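Local structure of putative glutathione-regulated potassium-efflux system protein KefB (Vibrio parahaemolyticus RIMD 2210633, 3C85) at residues H39-I44 and H105-L110; V109-P114 and G133-I138. The protein is probably a potassium-efflux antiporter of the CPA2 family, represented here by its nucleotide-binding TrkA-N (RCK-type) domain, which binds AMP. All coordinates share one frame; numbering follows the deposited sequence.

Contact 1. Residues H39-I44 and H105-L110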
loop_
_atom_site.group_PDB
_atom_site.type_symbol
_atom_site.label_atom_id
_atom_site.label_comp_id
_atom_site.label_asym_id
_atom_site.label_seq_id
_atom_site.Cartn_x
_atom_site.Cartn_y
_atom_site.Cartn_z
ATOM N N HIS A 39 12.341 -15.455 -20.295
ATOM C CA HIS A 39 12.438 -14.016 -20.602
ATOM C C HIS A 39 12.118 -13.042 -19.459
ATOM O O HIS A 39 12.153 -11.804 -19.677
ATOM C CB HIS A 39 11.539 -13.655 -21.782
ATOM C CG HIS A 39 11.832 -14.425 -23.030
ATOM N ND1 HIS A 39 12.866 -14.096 -23.876
ATOM C CD2 HIS A 39 11.199 -15.477 -23.598
ATOM C CE1 HIS A 39 12.874 -14.928 -24.901
ATOM N NE2 HIS A 39 11.877 -15.783 -24.750
ATOM N N ALA A 40 11.845 -13.562 -18.260
ATOM C CA ALA A 40 11.428 -12.717 -17.118
ATOM C C ALA A 40 12.490 -11.670 -16.805
ATOM O O ALA A 40 13.679 -11.988 -16.723
ATOM C CB ALA A 40 11.143 -13.585 -15.869
ATOM N N GLN A 41 12.056 -10.420 -16.658
ATOM C CA GLN A 41 12.942 -9.318 -16.345
ATOM C C GLN A 41 12.791 -8.912 -14.878
ATOM O O GLN A 41 13.650 -8.206 -14.335
ATOM C CB GLN A 41 12.617 -8.146 -17.235
ATOM C CG GLN A 41 12.952 -8.392 -18.714
ATOM C CD GLN A 41 12.622 -7.210 -19.573
ATOM O OE1 GLN A 41 11.576 -7.165 -20.242
ATOM N NE2 GLN A 41 13.506 -6.252 -19.588
ATOM N N VAL A 42 11.699 -9.359 -14.238
ATOM C CA VAL A 42 11.419 -9.054 -12.820
ATOM C C VAL A 42 11.199 -10.391 -12.123
ATOM O O VAL A 42 10.463 -11.216 -12.635
ATOM C CB VAL A 42 10.145 -8.152 -12.635
ATOM C CG1 VAL A 42 9.920 -7.809 -11.154
ATOM C CG2 VAL A 42 10.274 -6.848 -13.441
ATOM N N LEU A 43 11.878 -10.615 -11.002
ATOM C CA LEU A 43 11.599 -11.754 -10.143
ATOM C C LEU A 43 10.847 -11.200 -8.938
ATOM O O LEU A 43 11.332 -10.257 -8.298
ATOM C CB LEU A 43 12.902 -12.368 -9.685
ATOM C CG LEU A 43 13.035 -13.767 -9.159
ATOM C CD1 LEU A 43 12.358 -14.832 -10.052
ATOM C CD2 LEU A 43 14.553 -14.016 -9.141
ATOM N N ILE A 44 9.659 -11.728 -8.647
ATOM C CA ILE A 44 8.892 -11.233 -7.472
ATOM C C ILE A 44 8.897 -12.331 -6.412
ATOM O O ILE A 44 8.333 -13.376 -6.587
ATOM C CB ILE A 44 7.459 -10.820 -7.836
ATOM C CG1 ILE A 44 7.519 -9.752 -8.961
ATOM C CG2 ILE A 44 6.700 -10.306 -6.581
ATOM C CD1 ILE A 44 6.156 -9.326 -9.437
ATOM N N HIS A 105 17.545 -12.607 -18.172
ATOM C CA HIS A 105 17.414 -11.225 -18.297
ATOM C C HIS A 105 16.928 -10.515 -17.016
ATOM O O HIS A 105 16.412 -9.457 -17.146
ATOM C CB HIS A 105 16.424 -11.025 -19.411
ATOM C CG HIS A 105 16.612 -11.964 -20.538
ATOM N ND1 HIS A 105 16.716 -11.540 -21.837
ATOM C CD2 HIS A 105 16.723 -13.306 -20.567
ATOM C CE1 HIS A 105 16.877 -12.586 -22.623
ATOM N NE2 HIS A 105 16.891 -13.669 -21.877
ATOM N N VAL A 106 17.107 -11.078 -15.812
ATOM C CA VAL A 106 16.452 -10.450 -14.612
ATOM C C VAL A 106 17.162 -9.163 -14.217
ATOM O O VAL A 106 18.345 -9.215 -13.863
ATOM C CB VAL A 106 16.407 -11.422 -13.389
ATOM C CG1 VAL A 106 15.886 -10.712 -12.098
ATOM C CG2 VAL A 106 15.513 -12.590 -13.663
ATOM N N LYS A 107 16.452 -8.028 -14.281
ATOM C CA LYS A 107 17.011 -6.674 -14.042
ATOM C C LYS A 107 16.527 -6.091 -12.734
ATOM O O LYS A 107 17.091 -5.107 -12.232
ATOM C CB LYS A 107 16.575 -5.679 -15.138
ATOM C CG LYS A 107 17.135 -5.959 -16.485
ATOM C CD LYS A 107 16.672 -4.934 -17.485
ATOM C CE LYS A 107 17.260 -5.274 -18.853
ATOM N NZ LYS A 107 16.812 -4.284 -19.878
ATOM N N LEU A 108 15.460 -6.691 -12.207
ATOM C CA LEU A 108 14.823 -6.237 -10.989
ATOM C C LEU A 108 14.276 -7.391 -10.162
ATOM O O LEU A 108 13.598 -8.300 -10.679
ATOM C CB LEU A 108 13.726 -5.222 -11.321
ATOM C CG LEU A 108 12.919 -4.707 -10.115
ATOM C CD1 LEU A 108 13.814 -3.870 -9.132
ATOM C CD2 LEU A 108 11.659 -3.932 -10.595
ATOM N N VAL A 109 14.625 -7.396 -8.881
ATOM C CA VAL A 109 14.046 -8.338 -7.946
ATOM C C VAL A 109 13.214 -7.540 -6.927
ATOM O O VAL A 109 13.714 -6.553 -6.359
ATOM C CB VAL A 109 15.109 -9.190 -7.209
ATOM C CG1 VAL A 109 14.398 -10.121 -6.210
ATOM C CG2 VAL A 109 15.973 -9.985 -8.199
ATOM N N LEU A 110 11.953 -7.953 -6.710
ATOM C CA LEU A 110 11.094 -7.377 -5.650
ATOM C C LEU A 110 11.021 -8.311 -4.451
ATOM O O LEU A 110 10.653 -9.464 -4.591
ATOM C CB LEU A 110 9.679 -7.086 -6.153
ATOM C CG LEU A 110 9.612 -6.111 -7.349
ATOM C CD1 LEU A 110 8.133 -5.804 -7.668
ATOM C CD2 LEU A 110 10.354 -4.808 -7.054
HETATM O O HOH W 1 15.054 -14.236 -17.107
#
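Ile-44 and Leu-110 lie side by side on two neighbouring parallel strands, their side chains pointing the same way, with CG1 of Ile-44 4.2 Å from CD1 of Leu-110. On that same face of the sheet Val-42 approaches Leu-110 obliquely: its CG1, placed anti to the backbone N (chi1 -178°), meets the branch carbon CG of Leu-110 at 4.2 Å and also reaches CD2 of Leu-108. The other face carries Leu-43, whose CB touches two valine methyls on the side facing the other strand, CG1 of Val-106 and CG2 of Val-109, each at 4.2 Å. Backbone bonds set this register. Leu-43 N donates to Leu-108 O at 2.9 Å, and Leu-43 O receives Leu-110 N. Just ahead of the strands, Gln-41 O is gripped twice: Lys-107 N reaches it at 2.8 Å, tilted 27° from the carbonyl plane, while Leu-108 N arrives at 3.2 Å nearly in line with the C=O bond. The side chains of Gln-41 and Lys-107 run alongside each other in extended form, and NZ of Lys-107 is hydrogen-bonded to Gln-178 O of the second subunit. Further out, a water donates to Ala-40 O and weakly accepts from His-105 N, and the rings of His-39 and His-105 meet obliquely, their planes at 53°. Helix 49-62 packs on the face of Val-42, Ile-44 and Leu-110 through Tyr-55, Ala-54 and Leu-58. The pairing of 42-45 with 108-111 is the central junction of a Rossmann-type sheet with strand order 3-2-1-4-5-6, and the first of these strands leads into a glycine-rich turn consistent with the GxGxxG nucleotide-binding motif.

Contact 2. Residues V109-P114 and G133-I138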
loop_
_atom_site.group_PDB
_atom_site.type_symbol
_atom_site.label_atom_id
_atom_site.label_comp_id
_atom_site.label_asym_id
_atom_site.label_seq_id
_atom_site.Cartn_x
_atom_site.Cartn_y
_atom_site.Cartn_z
ATOM N N VAL A 109 14.625 -7.396 -8.881
ATOM C CA VAL A 109 14.046 -8.338 -7.946
ATOM C C VAL A 109 13.214 -7.540 -6.927
ATOM O O VAL A 109 13.714 -6.553 -6.359
ATOM C CB VAL A 109 15.109 -9.190 -7.209
ATOM C CG1 VAL A 109 14.398 -10.121 -6.210
ATOM C CG2 VAL A 109 15.973 -9.985 -8.199
ATOM N N LEU A 110 11.953 -7.953 -6.710
ATOM C CA LEU A 110 11.094 -7.377 -5.650
ATOM C C LEU A 110 11.021 -8.311 -4.451
ATOM O O LEU A 110 10.653 -9.464 -4.591
ATOM C CB LEU A 110 9.679 -7.086 -6.153
ATOM C CG LEU A 110 9.612 -6.111 -7.349
ATOM C CD1 LEU A 110 8.133 -5.804 -7.668
ATOM C CD2 LEU A 110 10.354 -4.808 -7.054
ATOM N N LEU A 111 11.425 -7.850 -3.296
ATOM C CA LEU A 111 11.364 -8.639 -2.109
ATOM C C LEU A 111 10.010 -8.419 -1.396
ATOM O O LEU A 111 9.793 -7.424 -0.785
ATOM C CB LEU A 111 12.518 -8.304 -1.190
ATOM C CG LEU A 111 13.939 -8.421 -1.732
ATOM C CD1 LEU A 111 14.921 -8.114 -0.627
ATOM C CD2 LEU A 111 14.112 -9.755 -2.231
ATOM N N ALA A 112 9.114 -9.376 -1.534
ATOM C CA ALA A 112 7.744 -9.262 -1.082
ATOM C C ALA A 112 7.282 -10.451 -0.260
ATOM O O ALA A 112 6.170 -10.866 -0.347
ATOM C CB ALA A 112 6.867 -9.049 -2.202
HETATM N N MSE A 113 8.212 -11.008 0.510
HETATM C CA MSE A 113 7.921 -12.151 1.359
HETATM C C MSE A 113 7.019 -11.698 2.493
HETATM O O MSE A 113 6.887 -10.501 2.747
HETATM C CB MSE A 113 9.212 -12.749 1.918
HETATM C CG MSE A 113 10.307 -12.944 0.880
HETATM SE SE MSE A 113 10.228 -14.692 0.023
HETATM C CE MSE A 113 11.951 -15.393 0.608
ATOM N N PRO A 114 6.394 -12.650 3.173
ATOM C CA PRO A 114 5.481 -12.302 4.240
ATOM C C PRO A 114 6.146 -12.144 5.588
ATOM O O PRO A 114 5.551 -11.631 6.470
ATOM C CB PRO A 114 4.519 -13.483 4.251
ATOM C CG PRO A 114 5.230 -14.537 3.806
ATOM C CD PRO A 114 6.338 -14.081 2.932
ATOM N N GLY A 133 21.435 -7.080 -11.015
ATOM C CA GLY A 133 20.546 -5.979 -11.226
ATOM C C GLY A 133 20.163 -5.280 -9.948
ATOM O O GLY A 133 20.885 -5.268 -8.995
ATOM N N GLN A 134 18.990 -4.695 -9.982
ATOM C CA GLN A 134 18.495 -3.883 -8.897
ATOM C C GLN A 134 17.572 -4.700 -8.008
ATOM O O GLN A 134 17.065 -5.695 -8.405
ATOM C CB GLN A 134 17.815 -2.641 -9.448
ATOM C CG GLN A 134 18.702 -1.800 -10.354
ATOM C CD GLN A 134 18.101 -0.512 -10.755
ATOM O OE1 GLN A 134 18.469 0.512 -10.247
ATOM N NE2 GLN A 134 17.191 -0.547 -11.658
ATOM N N ILE A 135 17.409 -4.270 -6.789
ATOM C CA ILE A 135 16.559 -4.944 -5.851
ATOM C C ILE A 135 15.759 -3.892 -5.099
ATOM O O ILE A 135 16.296 -2.913 -4.681
ATOM C CB ILE A 135 17.363 -5.704 -4.861
ATOM C CG1 ILE A 135 18.288 -6.697 -5.538
ATOM C CG2 ILE A 135 16.515 -6.353 -3.904
ATOM C CD1 ILE A 135 19.319 -7.265 -4.630
ATOM N N ALA A 136 14.472 -4.130 -4.963
ATOM C CA ALA A 136 13.605 -3.334 -4.133
ATOM C C ALA A 136 12.864 -4.168 -3.113
ATOM O O ALA A 136 12.612 -5.297 -3.305
ATOM C CB ALA A 136 12.701 -2.545 -4.911
ATOM N N ALA A 137 12.567 -3.552 -1.997
ATOM C CA ALA A 137 12.002 -4.232 -0.832
ATOM C C ALA A 137 10.894 -3.409 -0.197
ATOM O O ALA A 137 10.795 -2.177 -0.396
ATOM C CB ALA A 137 13.081 -4.523 0.158
ATOM N N ILE A 138 10.045 -4.075 0.565
ATOM C CA ILE A 138 8.949 -3.418 1.224
ATOM C C ILE A 138 8.889 -3.989 2.606
ATOM O O ILE A 138 9.106 -5.129 2.783
ATOM C CB ILE A 138 7.631 -3.615 0.463
ATOM C CG1 ILE A 138 6.577 -2.594 0.845
ATOM C CG2 ILE A 138 7.147 -5.014 0.553
ATOM C CD1 ILE A 138 5.492 -2.511 -0.111
HETATM O O HOH W 2 11.151 -6.611 1.432
#
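Leu-111 N donates to Ala-136 O at 2.8 Å in a nearly straight bond, with 172° at the hydrogen, and two further backbone bonds continue the parallel ladder. Ala-136 N reaches Val-109 O at 2.9 Å, and Val-109 N reaches Gln-134 O at 3.0 Å, so Val-109 is held by both its N-H and its carbonyl. Toward the C-terminal end the direct bonding gives way to water: one molecule donates to Leu-111 O at 2.7 Å and accepts from Ile-138 N at 2.9 Å, bridging the strands where they splay apart. Around this backbone the side chains pack by face. Leu-111 has CG anti to its own carbonyl carbon (chi1 -56°), which brings the branch across Ile-135 obliquely, with CG 4.0 Å from the CG2 methyl of Ile-135. Its CB and CD1 also rest against the CB of Ala-137. On the opposite face the CD2 methyl of Leu-110 comes to 3.9 Å from CB of Ala-136. Val-171 of the second subunit packs on Ala-136 there, and Phe-167 of the same subunit touches Leu-110 and Ile-138. The face of Val-109, Leu-111 and Ile-135 is covered by helix 116-128, through Leu-123, Leu-126 and Asn-119; this helix is the crossover of the beta-alpha-beta unit that joins strands 108-111 and 134-139. Strand 42-45 flanks the pair beyond 108-111, and on the far side OD2 of Asp-154, just ahead of strand 155-158, accepts a hydrogen bond from Ile-135 N.

In the fold
Strand 108-111 belongs to both contacts, pairing with 42-45 along one edge in contact 1 and with 134-139 along the other in contact 2, with Val-109 and Leu-110 common to the two. Contact 2 is almost wholly buried, its side-chain packing aliphatic, and its segments are joined locally by a single crossover helix. Contact 1 brings together segments distant in sequence and grades from a buried strand core into a more exposed polar end of histidines, glutamine and lysine. Lys-107 O and Gln-134 N, in a probable hydrogen bond, tie the two contacts together. The second subunit touches both, hydrogen-bonding to Lys-107 in contact 1 and packing with apolar side chains on contact 2.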